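Local coordinates for uncharacterized protein (Magnetospirillum magneticum AMB-1, PDB 5MU5) that probably transfers sugar residues to flagellin as a Maf-family glycosyltransferase and is involved in the formation of bacterial flagella, at residues G61-R64 / I65-A69; R570-L573 / V574-M578; A649-S652 / D653-F657. All coordinates share one frame; numbering follows the deposited sequence.

All three interactions are local contacts within a helix or at its start, spread along one chain with no touch between them. Interaction 1 lies in the Maf N-terminal region, and interactions 2 and 3 both belong to the Maf helical bundle. The centres of interactions 1 and 2 are about 34 Å apart, as are those of 2 and 3, while the centres of interactions 1 and 3 stand about 62 Å apart on opposite sides of the chain's centre. Interaction 2 also borders C203 and V206 of the N-terminal region. Interaction 3 reaches A327 and R331 in the MptE-like region, so the bundle is in contact with both of the other parts.

Interaction 1 (G61-R64 / I65-A69); sequences GRKR and IEDMA
G61 to I65, R62 to E66, K63 to D67 and R64 to M68 are paired by successive i to i+4 backbone hydrogen bonds, the E66 N to R62 O bond being 2.9 Å, in the first turns of helix 61-71. The same spacing brings R62 and E66 together as a salt bridge. R62 NE donates to E66 OE2 at 3.0 Å with an N-H...O angle of 172°. The oxygen sits at the edge of the guanidinium, in its plane, yet the donor comes from above the carboxylate plane, and the two flat groups are turned 76° apart. An extended arginine, its CG trans to the backbone N (chi1 174°), has the length to lay NE beside the acid one turn on; D46 adds a long, weak ion pair at R62 NH1. K63 and D67 repeat the basic-acidic spacing more loosely: K63 NZ is 5.3 Å from D67 OD2, too far for a salt bridge, so any attraction is probably weak, while the methylene K63 CG passes 3.5 Å from that oxygen. I65 suits the inward side: its CG2 rests 3.2 Å from R62 O, and the side chain packs on Y57, Y133 and F213. With I65 and A69 turned to the protein, K63, R64 and D67 exposed, and an i to i+4 Arg-Glu bridge besides, this is the pattern of an amphipathic surface helix.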
loop_
_atom_site.group_PDB
_atom_site.type_symbol
_atom_site.label_atom_id
_atom_site.label_comp_id
_atom_site.label_asym_id
_atom_site.label_seq_id
_atom_site.Cartn_x
_atom_site.Cartn_y
_atom_site.Cartn_z
ATOM N N GLY A 61 14.180 -23.507 32.193
ATOM C CA GLY A 61 13.871 -22.668 31.036
ATOM C C GLY A 61 12.388 -22.659 30.700
ATOM O O GLY A 61 11.823 -21.623 30.350
ATOM N N ARG A 62 11.762 -23.826 30.804
ATOM C CA ARG A 62 10.341 -23.958 30.576
ATOM C C ARG A 62 9.578 -23.074 31.548
ATOM O O ARG A 62 8.748 -22.266 31.143
ATOM C CB ARG A 62 9.889 -25.407 30.743
ATOM C CG ARG A 62 8.384 -25.560 30.657
ATOM C CD ARG A 62 7.935 -26.997 30.765
ATOM N NE ARG A 62 6.532 -27.107 30.405
ATOM C CZ ARG A 62 5.895 -28.246 30.185
ATOM N NH1 ARG A 62 6.525 -29.416 30.296
ATOM N NH2 ARG A 62 4.612 -28.213 29.852
ATOM N N LYS A 63 9.857 -23.235 32.831
ATOM C CA LYS A 63 9.205 -22.434 33.854
ATOM C C LYS A 63 9.391 -20.939 33.609
ATOM O O LYS A 63 8.471 -20.175 33.811
ATOM C CB LYS A 63 9.758 -22.802 35.228
ATOM C CG LYS A 63 9.134 -22.043 36.384
ATOM C CD LYS A 63 9.792 -22.484 37.676
ATOM C CE LYS A 63 9.216 -21.772 38.884
ATOM N NZ LYS A 63 9.855 -22.298 40.119
ATOM N N ARG A 64 10.582 -20.530 33.184
ATOM C CA ARG A 64 10.872 -19.124 32.928
ATOM C C ARG A 64 9.998 -18.572 31.793
ATOM O O ARG A 64 9.353 -17.534 31.944
ATOM C CB ARG A 64 12.363 -18.938 32.607
ATOM C CG ARG A 64 12.784 -17.505 32.267
ATOM C CD ARG A 64 14.304 -17.327 32.165
ATOM N NE ARG A 64 14.703 -15.950 32.519
ATOM C CZ ARG A 64 15.381 -15.573 33.618
ATOM N NH1 ARG A 64 15.830 -16.456 34.511
ATOM N NH2 ARG A 64 15.647 -14.284 33.817
ATOM N N ILE A 65 9.956 -19.291 30.674
ATOM C CA ILE A 65 9.196 -18.847 29.516
ATOM C C ILE A 65 7.692 -18.834 29.823
ATOM O O ILE A 65 6.970 -17.917 29.400
ATOM C CB ILE A 65 9.527 -19.680 28.236
ATOM C CG1 ILE A 65 9.114 -18.928 26.983
ATOM C CG2 ILE A 65 8.842 -21.038 28.202
ATOM C CD1 ILE A 65 9.820 -17.595 26.823
ATOM N N GLU A 66 7.230 -19.827 30.578
ATOM C CA GLU A 66 5.818 -19.903 30.936
ATOM C C GLU A 66 5.420 -18.786 31.883
ATOM O O GLU A 66 4.313 -18.262 31.782
ATOM C CB GLU A 66 5.463 -21.274 31.519
ATOM C CG GLU A 66 5.360 -22.377 30.458
ATOM C CD GLU A 66 4.991 -23.743 31.031
ATOM O OE1 GLU A 66 4.955 -23.899 32.267
ATOM O OE2 GLU A 66 4.739 -24.672 30.243
ATOM N N ASP A 67 6.325 -18.422 32.797
ATOM C CA ASP A 67 6.076 -17.336 33.744
ATOM C C ASP A 67 6.035 -15.991 33.032
ATOM O O ASP A 67 5.263 -15.108 33.409
ATOM C CB ASP A 67 7.133 -17.308 34.882
ATOM C CG ASP A 67 6.941 -18.442 35.913
ATOM O OD1 ASP A 67 5.846 -19.049 35.954
ATOM O OD2 ASP A 67 7.889 -18.739 36.680
ATOM N N MET A 68 6.878 -15.822 32.019
ATOM C CA MET A 68 6.868 -14.591 31.235
ATOM C C MET A 68 5.549 -14.424 30.503
ATOM O O MET A 68 5.030 -13.319 30.452
ATOM C CB MET A 68 8.013 -14.552 30.240
ATOM C CG MET A 68 9.344 -14.334 30.915
ATOM S SD MET A 68 10.728 -14.391 29.764
ATOM C CE MET A 68 10.343 -13.012 28.675
ATOM N N ALA A 69 5.008 -15.513 29.958
ATOM C CA ALA A 69 3.731 -15.465 29.246
ATOM C C ALA A 69 2.608 -15.119 30.215
ATOM O O ALA A 69 1.749 -14.306 29.913
ATOM C CB ALA A 69 3.449 -16.789 28.536
#

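Interaction 2 (R570-L573 / V574-M578); sequences RLML and VLSEM
L571 and L575, one turn apart, lie on the face of helix 568-579 that packs on helices 546-564 and 589-609 of the Maf helical bundle. The two side chains run side by side and point the same way, with L571 CD1 4.2 Å from L575 CG. L571 holds CG trans to its backbone N (chi1 176°), which brings the end of the side chain closer to the following turn. Both leucines then pack on Y605 of helix 589-609, and L571 also meets M561 of helix 546-564: branched aliphatic side chains fill the spaces between neighbouring helices of the bundle. V574, on another side, turns CG2 back over the preceding turn to 3.2 Å from R570 O, and its side chain touches A560. R570 and L573 form the more solvent-facing part, where the methyl L573 CD1 stands 3.9 Å above the centre of the R570 guanidinium plane, an apolar cover for one flat face of a group that can still bond through its edge.

The hydrogen bonds are chiefly those of the helix backbone, such as V574 N to R570 O at 2.9 Å and E577 N to L573 O at 3.1 Å. A buried serine adds one more. M572 and S576 turn to the loop holding C203; S576 is small enough to sit against that cysteine and satisfies its hydroxyl within its own helix, while the bent chain of M572 curls back to put CE 3.7 Å from S576 OG. M572 O is gripped twice by the same residue: S576 N and S576 OG donate to it from opposite faces of its carbonyl plane, the hydroxyl at 3.1 Å and 36° out of that plane.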
loop_
_atom_site.group_PDB
_atom_site.type_symbol
_atom_site.label_atom_id
_atom_site.label_comp_id
_atom_site.label_asym_id
_atom_site.label_seq_id
_atom_site.Cartn_x
_atom_site.Cartn_y
_atom_site.Cartn_z
ATOM N N ARG A 570 -14.828 -11.793 15.557
ATOM C CA ARG A 570 -15.740 -12.369 14.575
ATOM C C ARG A 570 -16.278 -11.275 13.641
ATOM O O ARG A 570 -16.304 -11.449 12.437
ATOM C CB ARG A 570 -16.868 -13.146 15.262
ATOM C CG ARG A 570 -17.836 -13.849 14.307
ATOM C CD ARG A 570 -17.154 -14.812 13.325
ATOM N NE ARG A 570 -16.243 -15.786 13.966
ATOM C CZ ARG A 570 -15.485 -16.675 13.307
ATOM N NH1 ARG A 570 -15.505 -16.741 11.969
ATOM N NH2 ARG A 570 -14.693 -17.504 13.989
ATOM N N LEU A 571 -16.669 -10.146 14.212
ATOM C CA LEU A 571 -17.151 -9.008 13.446
ATOM C C LEU A 571 -16.127 -8.539 12.452
ATOM O O LEU A 571 -16.481 -8.259 11.304
ATOM C CB LEU A 571 -17.498 -7.842 14.375
ATOM C CG LEU A 571 -17.921 -6.554 13.686
ATOM C CD1 LEU A 571 -19.051 -6.826 12.707
ATOM C CD2 LEU A 571 -18.338 -5.549 14.742
ATOM N N MET A 572 -14.868 -8.439 12.887
ATOM C CA MET A 572 -13.768 -8.019 11.976
ATOM C C MET A 572 -13.505 -9.026 10.894
ATOM O O MET A 572 -13.270 -8.649 9.756
ATOM C CB MET A 572 -12.445 -7.793 12.707
ATOM C CG MET A 572 -12.238 -6.414 13.272
ATOM S SD MET A 572 -12.451 -5.024 12.137
ATOM C CE MET A 572 -11.757 -5.599 10.580
ATOM N N LEU A 573 -13.533 -10.311 11.246
ATOM C CA LEU A 573 -13.360 -11.367 10.243
ATOM C C LEU A 573 -14.443 -11.275 9.193
ATOM O O LEU A 573 -14.169 -11.402 8.010
ATOM C CB LEU A 573 -13.388 -12.769 10.867
ATOM C CG LEU A 573 -12.130 -13.156 11.640
ATOM C CD1 LEU A 573 -12.371 -14.355 12.556
ATOM C CD2 LEU A 573 -10.984 -13.426 10.684
ATOM N N VAL A 574 -15.670 -11.030 9.621
ATOM C CA VAL A 574 -16.777 -10.947 8.673
ATOM C C VAL A 574 -16.656 -9.722 7.761
ATOM O O VAL A 574 -16.870 -9.831 6.564
ATOM C CB VAL A 574 -18.136 -10.965 9.386
ATOM C CG1 VAL A 574 -19.275 -10.731 8.404
ATOM C CG2 VAL A 574 -18.335 -12.307 10.070
ATOM N N LEU A 575 -16.302 -8.568 8.316
ATOM C CA LEU A 575 -16.150 -7.358 7.496
ATOM C C LEU A 575 -14.974 -7.475 6.539
ATOM O O LEU A 575 -15.056 -7.048 5.384
ATOM C CB LEU A 575 -15.951 -6.108 8.361
ATOM C CG LEU A 575 -17.154 -5.626 9.163
ATOM C CD1 LEU A 575 -16.725 -4.478 10.075
ATOM C CD2 LEU A 575 -18.289 -5.203 8.235
ATOM N N SER A 576 -13.866 -8.027 7.017
ATOM C CA SER A 576 -12.700 -8.193 6.150
ATOM C C SER A 576 -13.047 -9.041 4.940
ATOM O O SER A 576 -12.774 -8.627 3.800
ATOM C CB SER A 576 -11.526 -8.811 6.891
ATOM O OG SER A 576 -10.966 -7.849 7.769
ATOM N N GLU A 577 -13.667 -10.201 5.185
ATOM C CA GLU A 577 -14.083 -11.092 4.094
ATOM C C GLU A 577 -14.932 -10.371 3.041
ATOM O O GLU A 577 -14.740 -10.583 1.853
ATOM C CB GLU A 577 -14.834 -12.314 4.622
ATOM C CG GLU A 577 -15.424 -13.189 3.522
ATOM C CD GLU A 577 -16.086 -14.444 4.062
ATOM O OE1 GLU A 577 -16.393 -14.496 5.279
ATOM O OE2 GLU A 577 -16.308 -15.384 3.270
ATOM N N MET A 578 -15.848 -9.516 3.479
ATOM C CA MET A 578 -16.668 -8.741 2.559
ATOM C C MET A 578 -15.935 -7.617 1.844
ATOM O O MET A 578 -16.296 -7.268 0.739
ATOM C CB MET A 578 -17.809 -8.084 3.312
ATOM C CG MET A 578 -18.855 -9.050 3.773
ATOM S SD MET A 578 -20.054 -8.199 4.805
ATOM C CE MET A 578 -21.056 -9.609 5.290
#

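Interaction 3 (A649-S652 / D653-F657)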
loop_
_atom_site.group_PDB
_atom_site.type_symbol
_atom_site.label_atom_id
_atom_site.label_comp_id
_atom_site.label_asym_id
_atom_site.label_seq_id
_atom_site.Cartn_x
_atom_site.Cartn_y
_atom_site.Cartn_z
ATOM N N ALA A 649 -23.160 15.852 -14.008
ATOM C CA ALA A 649 -23.505 17.260 -13.821
ATOM C C ALA A 649 -22.520 18.064 -12.973
ATOM O O ALA A 649 -22.494 19.286 -13.068
ATOM C CB ALA A 649 -24.908 17.378 -13.249
ATOM N N PHE A 650 -21.712 17.415 -12.141
ATOM C CA PHE A 650 -20.726 18.171 -11.349
ATOM C C PHE A 650 -19.816 18.943 -12.296
ATOM O O PHE A 650 -19.239 18.356 -13.196
ATOM C CB PHE A 650 -19.869 17.261 -10.461
ATOM C CG PHE A 650 -20.650 16.500 -9.430
ATOM C CD1 PHE A 650 -21.268 17.170 -8.376
ATOM C CD2 PHE A 650 -20.750 15.112 -9.499
ATOM C CE1 PHE A 650 -21.987 16.468 -7.416
ATOM C CE2 PHE A 650 -21.464 14.405 -8.539
ATOM C CZ PHE A 650 -22.086 15.084 -7.503
ATOM N N GLU A 651 -19.707 20.254 -12.107
ATOM C CA GLU A 651 -18.857 21.092 -12.961
ATOM C C GLU A 651 -17.361 20.875 -12.725
ATOM O O GLU A 651 -16.560 21.102 -13.627
ATOM C CB GLU A 651 -19.201 22.565 -12.760
ATOM C CG GLU A 651 -20.588 22.930 -13.269
ATOM C CD GLU A 651 -21.097 24.272 -12.753
ATOM O OE1 GLU A 651 -20.509 24.827 -11.797
ATOM O OE2 GLU A 651 -22.109 24.769 -13.296
ATOM N N SER A 652 -16.989 20.465 -11.511
ATOM C CA SER A 652 -15.590 20.191 -11.171
ATOM C C SER A 652 -15.471 19.399 -9.870
ATOM O O SER A 652 -16.442 19.243 -9.121
ATOM C CB SER A 652 -14.803 21.490 -11.014
ATOM O OG SER A 652 -15.008 22.041 -9.723
ATOM N N ASP A 653 -14.260 18.928 -9.602
ATOM C CA ASP A 653 -13.958 18.192 -8.374
ATOM C C ASP A 653 -14.274 19.011 -7.132
ATOM O O ASP A 653 -14.680 18.449 -6.105
ATOM C CB ASP A 653 -12.466 17.820 -8.312
ATOM C CG ASP A 653 -11.534 19.053 -8.245
ATOM O OD1 ASP A 653 -11.887 20.111 -8.833
ATOM O OD2 ASP A 653 -10.456 18.962 -7.606
ATOM N N GLU A 654 -14.053 20.330 -7.225
ATOM C CA GLU A 654 -14.238 21.228 -6.087
ATOM C C GLU A 654 -15.706 21.440 -5.801
ATOM O O GLU A 654 -16.066 21.666 -4.664
ATOM C CB GLU A 654 -13.484 22.561 -6.269
ATOM C CG GLU A 654 -11.962 22.382 -6.182
ATOM C CD GLU A 654 -11.147 23.646 -6.494
ATOM O OE1 GLU A 654 -11.584 24.483 -7.309
ATOM O OE2 GLU A 654 -10.040 23.795 -5.929
ATOM N N GLU A 655 -16.558 21.338 -6.814
ATOM C CA GLU A 655 -17.994 21.434 -6.578
ATOM C C GLU A 655 -18.439 20.192 -5.797
ATOM O O GLU A 655 -19.127 20.296 -4.767
ATOM C CB GLU A 655 -18.771 21.540 -7.888
ATOM C CG GLU A 655 -20.267 21.771 -7.689
ATOM C CD GLU A 655 -21.107 21.420 -8.914
ATOM O OE1 GLU A 655 -20.702 21.772 -10.046
ATOM O OE2 GLU A 655 -22.178 20.788 -8.745
ATOM N N LEU A 656 -18.036 19.023 -6.287
ATOM C CA LEU A 656 -18.377 17.749 -5.650
ATOM C C LEU A 656 -17.923 17.693 -4.191
ATOM O O LEU A 656 -18.711 17.313 -3.296
ATOM C CB LEU A 656 -17.749 16.592 -6.417
ATOM C CG LEU A 656 -17.822 15.215 -5.771
ATOM C CD1 LEU A 656 -19.248 14.832 -5.400
ATOM C CD2 LEU A 656 -17.254 14.216 -6.758
ATOM N N PHE A 657 -16.662 18.077 -3.976
ATOM C CA PHE A 657 -16.044 18.077 -2.652
ATOM C C PHE A 657 -16.744 19.053 -1.715
ATOM O O PHE A 657 -16.977 18.726 -0.560
ATOM C CB PHE A 657 -14.526 18.375 -2.712
ATOM C CG PHE A 657 -13.819 18.129 -1.407
ATOM C CD1 PHE A 657 -13.578 16.824 -0.968
ATOM C CD2 PHE A 657 -13.421 19.191 -0.592
ATOM C CE1 PHE A 657 -12.952 16.579 0.251
ATOM C CE2 PHE A 657 -12.775 18.954 0.618
ATOM C CZ PHE A 657 -12.545 17.645 1.042
#
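S652 is the N-cap of helix 653-661, the short helix that follows the turn after helix 618-646 in the Maf helical bundle. Its OG, held between the backbone N and the carbonyl carbon (chi1 82°), faces the first-turn amides and accepts weakly from E654 N at 3.2 Å and E655 N at 3.4 Å. A serine fits here because its short hydroxyl can stand in for the carbonyl oxygens that a helix start lacks. S652 O begins the regular bonding, taking a straight bond from L656 N (3.3 Å, 171°) in its carbonyl plane. E655 reaches the other way: extended and trans at chi1, it brings OE1 to E651 N at 2.7 Å, the amide approaching from above the carboxylate plane. E651 OE1 comes within 3.5 Å of E655 OE1, a like-charged approach that might raise the affinity of one acid for a proton, though the E651 amide on OE1 and a long, weak ion pair of E655 OE2 with K659 may partly offset it. L656 CD1 makes a CH-pi contact over one face of the F650 ring, 3.8 Å from its centroid, while W642 meets F650 edge-to-face. D653 OD2 bonds to A327 N, and E654 pairs with R331. A serine N-cap is typical of a helix N-terminus; the glutamate bond and the F650-L656 contact resemble a capping box and a hydrophobic staple, each moved one residue outward.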